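Local structure of alginase (Pseudoalteromonas, 4Q8K) at residues Gly151-Leu156 / Tyr364-Asn369; Leu287-Asn292 / Val296-Phe301; Asp159-Leu164 / Val171-Glu176. The protein cleaves the polysaccharide alginate as a bacterial lyase of polysaccharide lyase family 18, presumably by the beta-elimination chemistry of such enzymes. All coordinates share one frame; numbering follows the deposited sequence.

How the contacts relate
Near the start of the modelled chain, segment 151-156 runs from a short helix into strand 154-157 and meets the C-terminal end of strand 355-368, so that contact 1 closes a loop of some two hundred residues across the two sheets of the lyase domain. Nested inside it, contact 3 closes a far shorter loop through strands 164-166 and 169-172 at one edge of the seven-stranded sheet. Contact 2, the hairpin of strands 284-292 and 295-300, is also nested within contact 1 and follows contact 3 in series, near the other edge of that sheet. Contacts 1 and 3 touch, with Leu156 CD1 3.7 Å from Pro163 CG, whereas the centres of contacts 2 and 3 lie about 24 Å apart.

Contact 1 of 3, residues Gly151-Leu156 / Tyr364-Asn369; sequences GSIFDL and YTRETN
Phe154 drives the edge of its ring into the face of Tyr364 in a T-shaped stack, the planes turned 72° to each other and the centroids 4.9 Å apart. The leading atom, Phe154 CZ, stands 3.7 Å above the tyrosine plane and over its centre, while Phe154 CE2 comes within 3.7 Å of Tyr364 CD2. With CG of Tyr364 anti to the backbone N, chi1 (-178°) carries the ring out from its strand toward Phe154, and chi2 (76°) turns its face to the incoming edge. Ile153 serves both rings: its CG2 lies over the rim of one face of Phe154, and Ile153 CD1 comes to the edge of the tyrosine, 4.1 Å from Tyr364 CE2. In the beta-sandwich of this lyase domain the contact joins opposing sheets, strand 154-157 belonging to one and strand 355-368 to the other. Phe319 makes a second edge-to-face pair with Phe154. On the polar side, Arg366 NH1 donates to Tyr364 OH over 3.2 Å, with the hydroxyl close to the guanidinium plane. Glu206 also hydrogen-bonds this hydroxyl, and Arg366 NH2 is held by the carbonyl of Leu197.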
# COMPACT_ATOMS: atom_id res chain seq x y z
N GLY A 151 15.67 5.84 9.30
CA GLY A 151 16.06 5.64 7.92
C GLY A 151 17.11 4.56 7.69
O GLY A 151 17.67 4.45 6.60
N SER A 152 17.39 3.75 8.71
CA SER A 152 18.41 2.71 8.55
C SER A 152 18.03 1.68 7.49
O SER A 152 18.89 1.12 6.81
CB SER A 152 18.74 2.03 9.89
OG SER A 152 17.60 1.44 10.46
N ILE A 153 16.73 1.44 7.33
CA ILE A 153 16.23 0.53 6.31
C ILE A 153 15.36 1.25 5.28
O ILE A 153 15.52 1.04 4.07
CB ILE A 153 15.42 -0.64 6.93
CG1 ILE A 153 16.34 -1.59 7.71
CG2 ILE A 153 14.70 -1.40 5.84
CD1 ILE A 153 15.61 -2.80 8.32
N PHE A 154 14.46 2.11 5.77
CA PHE A 154 13.45 2.75 4.92
C PHE A 154 13.79 4.19 4.52
O PHE A 154 14.21 4.97 5.36
CB PHE A 154 12.08 2.74 5.60
CG PHE A 154 11.49 1.37 5.73
CD1 PHE A 154 10.76 0.82 4.69
CD2 PHE A 154 11.69 0.62 6.88
CE1 PHE A 154 10.23 -0.46 4.79
CE2 PHE A 154 11.16 -0.66 6.99
CZ PHE A 154 10.42 -1.20 5.94
N ASP A 155 13.54 4.50 3.25
CA ASP A 155 13.59 5.87 2.72
C ASP A 155 12.18 6.43 2.68
O ASP A 155 11.23 5.70 2.37
CB ASP A 155 14.14 5.89 1.31
CG ASP A 155 15.64 5.76 1.26
OD1 ASP A 155 16.28 6.03 2.29
OD2 ASP A 155 16.18 5.39 0.20
N LEU A 156 12.04 7.72 2.95
CA LEU A 156 10.72 8.36 2.97
C LEU A 156 10.36 8.98 1.62
O LEU A 156 11.19 9.61 0.98
CB LEU A 156 10.66 9.43 4.07
CG LEU A 156 9.37 10.26 4.16
CD1 LEU A 156 8.18 9.36 4.45
CD2 LEU A 156 9.49 11.35 5.22
N TYR A 364 8.77 -4.48 11.90
CA TYR A 364 9.36 -4.92 10.67
C TYR A 364 10.63 -5.68 10.95
O TYR A 364 11.46 -5.22 11.67
CB TYR A 364 9.67 -3.76 9.73
CG TYR A 364 10.23 -4.20 8.44
CD1 TYR A 364 9.45 -4.75 7.46
CD2 TYR A 364 11.57 -4.09 8.19
CE1 TYR A 364 10.00 -5.16 6.27
CE2 TYR A 364 12.12 -4.51 7.03
CZ TYR A 364 11.35 -5.04 6.07
OH TYR A 364 11.95 -5.47 4.93
N THR A 365 10.74 -6.86 10.39
CA THR A 365 11.99 -7.60 10.46
C THR A 365 12.40 -8.04 9.09
O THR A 365 11.59 -8.35 8.27
CB THR A 365 11.89 -8.86 11.35
OG1 THR A 365 11.15 -9.84 10.67
CG2 THR A 365 11.24 -8.59 12.62
N ARG A 366 13.71 -8.09 8.91
CA ARG A 366 14.31 -8.40 7.66
C ARG A 366 15.59 -9.20 7.86
O ARG A 366 16.49 -8.74 8.49
CB ARG A 366 14.66 -7.12 6.95
CG ARG A 366 15.32 -7.27 5.62
CD ARG A 366 15.74 -5.90 5.10
NE ARG A 366 16.27 -5.99 3.76
CZ ARG A 366 15.53 -6.09 2.69
NH1 ARG A 366 14.24 -6.09 2.80
NH2 ARG A 366 16.08 -6.19 1.52
N GLU A 367 15.62 -10.41 7.35
CA GLU A 367 16.82 -11.23 7.30
C GLU A 367 17.16 -11.73 5.92
O GLU A 367 16.34 -12.25 5.22
CB GLU A 367 16.76 -12.39 8.29
CG GLU A 367 15.41 -13.01 8.48
CD GLU A 367 15.01 -13.12 9.93
OE1 GLU A 367 15.30 -12.20 10.70
OE2 GLU A 367 14.40 -14.13 10.30
N THR A 368 18.40 -11.58 5.54
CA THR A 368 18.80 -11.89 4.19
C THR A 368 19.67 -13.15 4.12
O THR A 368 20.36 -13.49 5.07
CB THR A 368 19.55 -10.70 3.58
OG1 THR A 368 18.85 -9.51 3.91
CG2 THR A 368 19.58 -10.83 2.11
N ASN A 369 19.64 -13.84 2.99
CA ASN A 369 20.33 -15.11 2.82
C ASN A 369 20.93 -15.21 1.43
O ASN A 369 21.35 -14.12 0.93
CB ASN A 369 19.38 -16.27 3.09
CG ASN A 369 20.09 -17.54 3.48
OD1 ASN A 369 20.80 -18.12 2.67
ND2 ASN A 369 19.89 -17.99 4.71

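Contact 2 of 3, residues Leu287-Asn292 / Val296-Phe301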
# COMPACT_ATOMS: atom_id res chain seq x y z
N LEU A 287 -2.87 -5.82 10.04
CA LEU A 287 -2.23 -6.25 8.81
C LEU A 287 -0.92 -6.97 9.08
O LEU A 287 -0.05 -6.45 9.78
CB LEU A 287 -1.97 -5.05 7.89
CG LEU A 287 -1.27 -5.37 6.56
CD1 LEU A 287 -2.13 -6.22 5.66
CD2 LEU A 287 -0.90 -4.06 5.85
N ARG A 288 -0.77 -8.16 8.54
CA ARG A 288 0.50 -8.88 8.61
C ARG A 288 0.91 -9.36 7.23
O ARG A 288 0.19 -10.10 6.58
CB ARG A 288 0.43 -10.06 9.60
CG ARG A 288 1.79 -10.73 9.84
CD ARG A 288 1.75 -11.63 11.09
NE ARG A 288 3.09 -12.08 11.48
CZ ARG A 288 3.57 -13.28 11.16
NH1 ARG A 288 4.80 -13.64 11.54
NH2 ARG A 288 2.82 -14.11 10.47
N VAL A 289 2.09 -8.94 6.79
CA VAL A 289 2.62 -9.34 5.50
C VAL A 289 3.93 -10.07 5.74
O VAL A 289 4.84 -9.53 6.38
CB VAL A 289 2.90 -8.12 4.60
CG1 VAL A 289 3.47 -8.55 3.27
CG2 VAL A 289 1.62 -7.32 4.40
N VAL A 290 4.02 -11.30 5.24
CA VAL A 290 5.23 -12.08 5.38
C VAL A 290 5.77 -12.47 4.01
O VAL A 290 5.03 -12.97 3.17
CB VAL A 290 4.98 -13.37 6.18
CG1 VAL A 290 6.28 -14.14 6.36
CG2 VAL A 290 4.34 -13.04 7.53
N ASN A 291 7.06 -12.23 3.80
CA ASN A 291 7.75 -12.77 2.65
C ASN A 291 8.73 -13.81 3.13
O ASN A 291 9.80 -13.47 3.61
CB ASN A 291 8.53 -11.69 1.90
CG ASN A 291 9.41 -12.28 0.82
OD1 ASN A 291 9.14 -13.37 0.30
ND2 ASN A 291 10.48 -11.58 0.48
N ASN A 292 8.35 -15.08 3.02
CA ASN A 292 9.21 -16.19 3.42
C ASN A 292 10.01 -16.69 2.22
O ASN A 292 9.64 -17.68 1.60
CB ASN A 292 8.36 -17.32 4.01
CG ASN A 292 9.21 -18.46 4.54
OD1 ASN A 292 10.41 -18.31 4.73
ND2 ASN A 292 8.58 -19.61 4.77
N VAL A 296 4.82 -15.44 -0.34
CA VAL A 296 4.27 -14.24 0.27
C VAL A 296 2.87 -14.48 0.81
O VAL A 296 2.01 -14.97 0.08
CB VAL A 296 4.23 -13.06 -0.72
CG1 VAL A 296 3.51 -11.88 -0.09
CG2 VAL A 296 5.64 -12.68 -1.13
N GLU A 297 2.67 -14.13 2.07
CA GLU A 297 1.40 -14.30 2.75
C GLU A 297 0.92 -13.00 3.38
O GLU A 297 1.69 -12.28 4.02
CB GLU A 297 1.56 -15.35 3.84
CG GLU A 297 0.40 -15.45 4.79
CD GLU A 297 0.70 -16.43 5.89
OE1 GLU A 297 0.05 -17.49 5.93
OE2 GLU A 297 1.60 -16.15 6.71
N VAL A 298 -0.37 -12.70 3.19
CA VAL A 298 -1.00 -11.53 3.80
C VAL A 298 -2.16 -11.96 4.67
O VAL A 298 -2.97 -12.80 4.26
CB VAL A 298 -1.51 -10.55 2.73
CG1 VAL A 298 -2.13 -9.30 3.38
CG2 VAL A 298 -0.38 -10.16 1.80
N THR A 299 -2.23 -11.40 5.88
CA THR A 299 -3.31 -11.69 6.80
C THR A 299 -3.96 -10.40 7.29
O THR A 299 -3.28 -9.47 7.72
CB THR A 299 -2.81 -12.49 8.03
OG1 THR A 299 -2.21 -13.71 7.60
CG2 THR A 299 -3.94 -12.78 8.99
N ALA A 300 -5.29 -10.35 7.22
CA ALA A 300 -6.05 -9.24 7.77
C ALA A 300 -7.48 -9.70 8.04
O ALA A 300 -8.01 -10.54 7.31
CB ALA A 300 -6.02 -8.04 6.82
N PHE A 301 -8.08 -9.16 9.10
CA PHE A 301 -9.43 -9.56 9.52
C PHE A 301 -9.51 -11.05 9.81
O PHE A 301 -10.57 -11.66 9.64
CB PHE A 301 -10.48 -9.21 8.45
CG PHE A 301 -10.50 -7.76 8.06
CD1 PHE A 301 -11.29 -6.85 8.73
CD2 PHE A 301 -9.72 -7.32 7.00
CE1 PHE A 301 -11.31 -5.51 8.36
CE2 PHE A 301 -9.72 -5.98 6.63
CZ PHE A 301 -10.52 -5.08 7.30
O HOH W 1 0.34 -13.20 7.02
O HOH W 2 2.48 -16.55 9.82
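The carbonyl oxygen of Arg288 takes two hydrogen bonds, one from the backbone N of Thr299 over 2.8 Å and one from water HOH 1, and a weaker CA-H...O contact from Val298 CA at 3.3 Å. The same water is also hydrogen-bonded to Thr299 OG1 (2.7 Å), a hydroxyl that bonds in addition to Ser304 on the following strand. Arg288 N returns a bond to Thr299 O, completing one hydrogen-bonded antiparallel pair. Two residues on, Val290 and Glu297 form the next, and here Val290 N reaches Glu297 O over 2.8 Å in a nearly straight bond (N-H...O 174°). These pairs build a beta hairpin, the strand directions 169° apart, in the seven-stranded antiparallel sheet of the lyase's sandwich. Between them Val289 faces Val298 in a non-hydrogen-bonded pair on the sheet face that also carries Leu287, Asn291 and Val296. On this face chi1 of Leu287 carries CG away from the backbone N, and the bend at chi2 (65°) brings Leu287 CD1 against Val298 CG1 at 3.8 Å. Nearer the turn, Asn291 OD1 lies 3.8 Å from Val296 CG2 and accepts a hydrogen bond from the backbone of Gly294, while its ND2 donates to Glu206 and to Met201 O, so this buried amide is well satisfied. The other face is more polar. There Arg288 NH2 and Glu297 OE2 stay 4.4 Å apart, beyond a salt bridge, but water HOH 2 links them, accepting from the guanidinium and donating to the carboxylate. Val290 CG2 packs against one face of the guanidinium, 3.5 Å from its plane and toward the rim, which probably restricts its turning on that side.

Contact 3 of 3, residues Asp159-Leu164 / Val171-Glu176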
# COMPACT_ATOMS: atom_id res chain seq x y z
N ASP A 159 8.08 14.16 2.13
CA ASP A 159 8.77 14.67 3.27
C ASP A 159 7.88 15.41 4.25
O ASP A 159 8.10 15.39 5.43
CB ASP A 159 9.90 15.61 2.81
CG ASP A 159 10.99 14.89 2.15
OD1 ASP A 159 11.47 13.94 2.71
OD2 ASP A 159 11.39 15.26 1.07
N ASN A 160 6.88 16.07 3.73
CA ASN A 160 6.00 16.83 4.59
C ASN A 160 4.54 16.64 4.37
O ASN A 160 4.10 16.77 3.29
CB ASN A 160 6.34 18.32 4.55
CG ASN A 160 5.72 19.06 5.71
OD1 ASN A 160 6.34 19.23 6.77
ND2 ASN A 160 4.51 19.50 5.53
N PRO A 161 3.82 16.37 5.43
CA PRO A 161 4.42 16.29 6.76
C PRO A 161 5.07 14.93 7.00
O PRO A 161 4.76 13.96 6.30
CB PRO A 161 3.22 16.46 7.68
CG PRO A 161 2.10 15.82 6.91
CD PRO A 161 2.36 16.16 5.47
N ASN A 162 5.96 14.87 7.97
CA ASN A 162 6.57 13.60 8.33
C ASN A 162 5.51 12.67 8.93
O ASN A 162 4.63 13.12 9.67
CB ASN A 162 7.75 13.80 9.29
CG ASN A 162 8.52 12.52 9.57
OD1 ASN A 162 8.13 11.72 10.42
ND2 ASN A 162 9.62 12.31 8.84
N PRO A 163 5.58 11.38 8.58
CA PRO A 163 4.59 10.41 9.07
C PRO A 163 4.62 10.23 10.59
O PRO A 163 3.58 9.90 11.17
CB PRO A 163 5.01 9.11 8.37
CG PRO A 163 5.66 9.56 7.12
CD PRO A 163 6.42 10.81 7.51
N LEU A 164 5.77 10.43 11.22
CA LEU A 164 5.89 10.21 12.67
C LEU A 164 5.31 11.38 13.45
O LEU A 164 5.98 12.40 13.65
CB LEU A 164 7.36 9.99 13.06
CG LEU A 164 7.62 9.32 14.42
CD1 LEU A 164 7.15 7.87 14.40
CD2 LEU A 164 9.10 9.39 14.78
N VAL A 171 1.32 8.50 10.46
CA VAL A 171 0.14 8.98 9.74
C VAL A 171 0.52 9.32 8.30
O VAL A 171 1.35 10.18 8.07
CB VAL A 171 -0.46 10.23 10.40
CG1 VAL A 171 -1.45 10.90 9.45
CG2 VAL A 171 -1.12 9.86 11.72
N PHE A 172 -0.11 8.63 7.36
CA PHE A 172 0.19 8.82 5.94
C PHE A 172 -0.94 9.56 5.26
O PHE A 172 -2.07 9.07 5.18
CB PHE A 172 0.44 7.48 5.25
CG PHE A 172 1.56 6.68 5.87
CD1 PHE A 172 2.88 6.91 5.50
CD2 PHE A 172 1.30 5.70 6.81
CE1 PHE A 172 3.92 6.19 6.06
CE2 PHE A 172 2.35 4.97 7.38
CZ PHE A 172 3.65 5.22 7.01
N VAL A 173 -0.63 10.76 4.76
CA VAL A 173 -1.64 11.66 4.22
C VAL A 173 -1.18 12.18 2.85
O VAL A 173 -0.60 13.27 2.75
CB VAL A 173 -1.86 12.84 5.16
CG1 VAL A 173 -2.83 12.45 6.28
CG2 VAL A 173 -0.52 13.31 5.75
N PRO A 174 -1.42 11.40 1.80
CA PRO A 174 -0.97 11.72 0.44
C PRO A 174 -1.62 12.99 -0.13
O PRO A 174 -1.02 13.62 -0.99
CB PRO A 174 -1.37 10.48 -0.36
CG PRO A 174 -2.51 9.90 0.42
CD PRO A 174 -2.14 10.11 1.85
N LEU A 175 -2.81 13.36 0.34
CA LEU A 175 -3.42 14.61 -0.11
C LEU A 175 -2.61 15.82 0.36
O LEU A 175 -2.76 16.92 -0.18
CB LEU A 175 -4.86 14.75 0.38
CG LEU A 175 -5.86 13.70 -0.12
CD1 LEU A 175 -7.17 13.84 0.64
CD2 LEU A 175 -6.07 13.79 -1.63
N GLU A 176 -1.82 15.64 1.41
CA GLU A 176 -0.94 16.69 1.92
C GLU A 176 0.51 16.52 1.43
O GLU A 176 1.13 17.45 0.96
CB GLU A 176 -1.02 16.75 3.45
CG GLU A 176 -2.42 16.91 3.98
CD GLU A 176 -2.53 16.77 5.48
OE1 GLU A 176 -1.75 17.44 6.17
OE2 GLU A 176 -3.38 16.02 5.99
O HOH W 3 3.25 19.25 2.60
O HOH W 4 2.07 12.62 8.77
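Pro163 lies against the strand end at Val171 and Phe172, where its CB and CG share one aromatic carbon. Pro163 CB sits 3.8 Å from Val171 O and 3.9 Å from Phe172 CE1. Next along the ring, Pro163 CG touches the same Phe172 CE1, also at 3.9 Å. The CD1-CE1 side of the phenylalanine ring meets Pro163 obliquely, brought to the spot with CG anti to the carbonyl carbon of Phe172 (chi1 -58°). His189 and Tyr191 of strand 186-193 add further packing to Pro163. An alanine in place of Phe172 would remove the ring carbons set against Pro163, and would probably open a gap between that proline and Met359, which the ring also touches. The backbones join as well, Val171 N donating to Pro163 O over 2.8 Å. This bond and the packing of Pro163 join the loop before strand 164-166 to strand 169-172 at the edge of the sandwich's seven-stranded sheet. An Asx turn, Leu164 N to Asn162 OD1 (2.8 Å), lies where the loop runs into strand 164-166. Water HOH 4 donates to both Asn162 O and Val171 O, bridging the segments beside the direct bond. Two residues before Pro163, Pro161, preceded by a cis peptide, crosses Val173 at about a right angle, with Pro161 CG 3.8 Å from Val173 CG2. Pro161 CD rests 4.0 Å from Glu176 CB, in the first turn of helix 174-177. Val173 holds the N-cap position of that helix, and its own N is hydrogen-bonded to His189 ND1. At the exposed end water HOH 3 accepts from Asn160 ND2 and donates to Asn160 O at 2.7 Å and to Glu176 O, linking loop and helix through solvent.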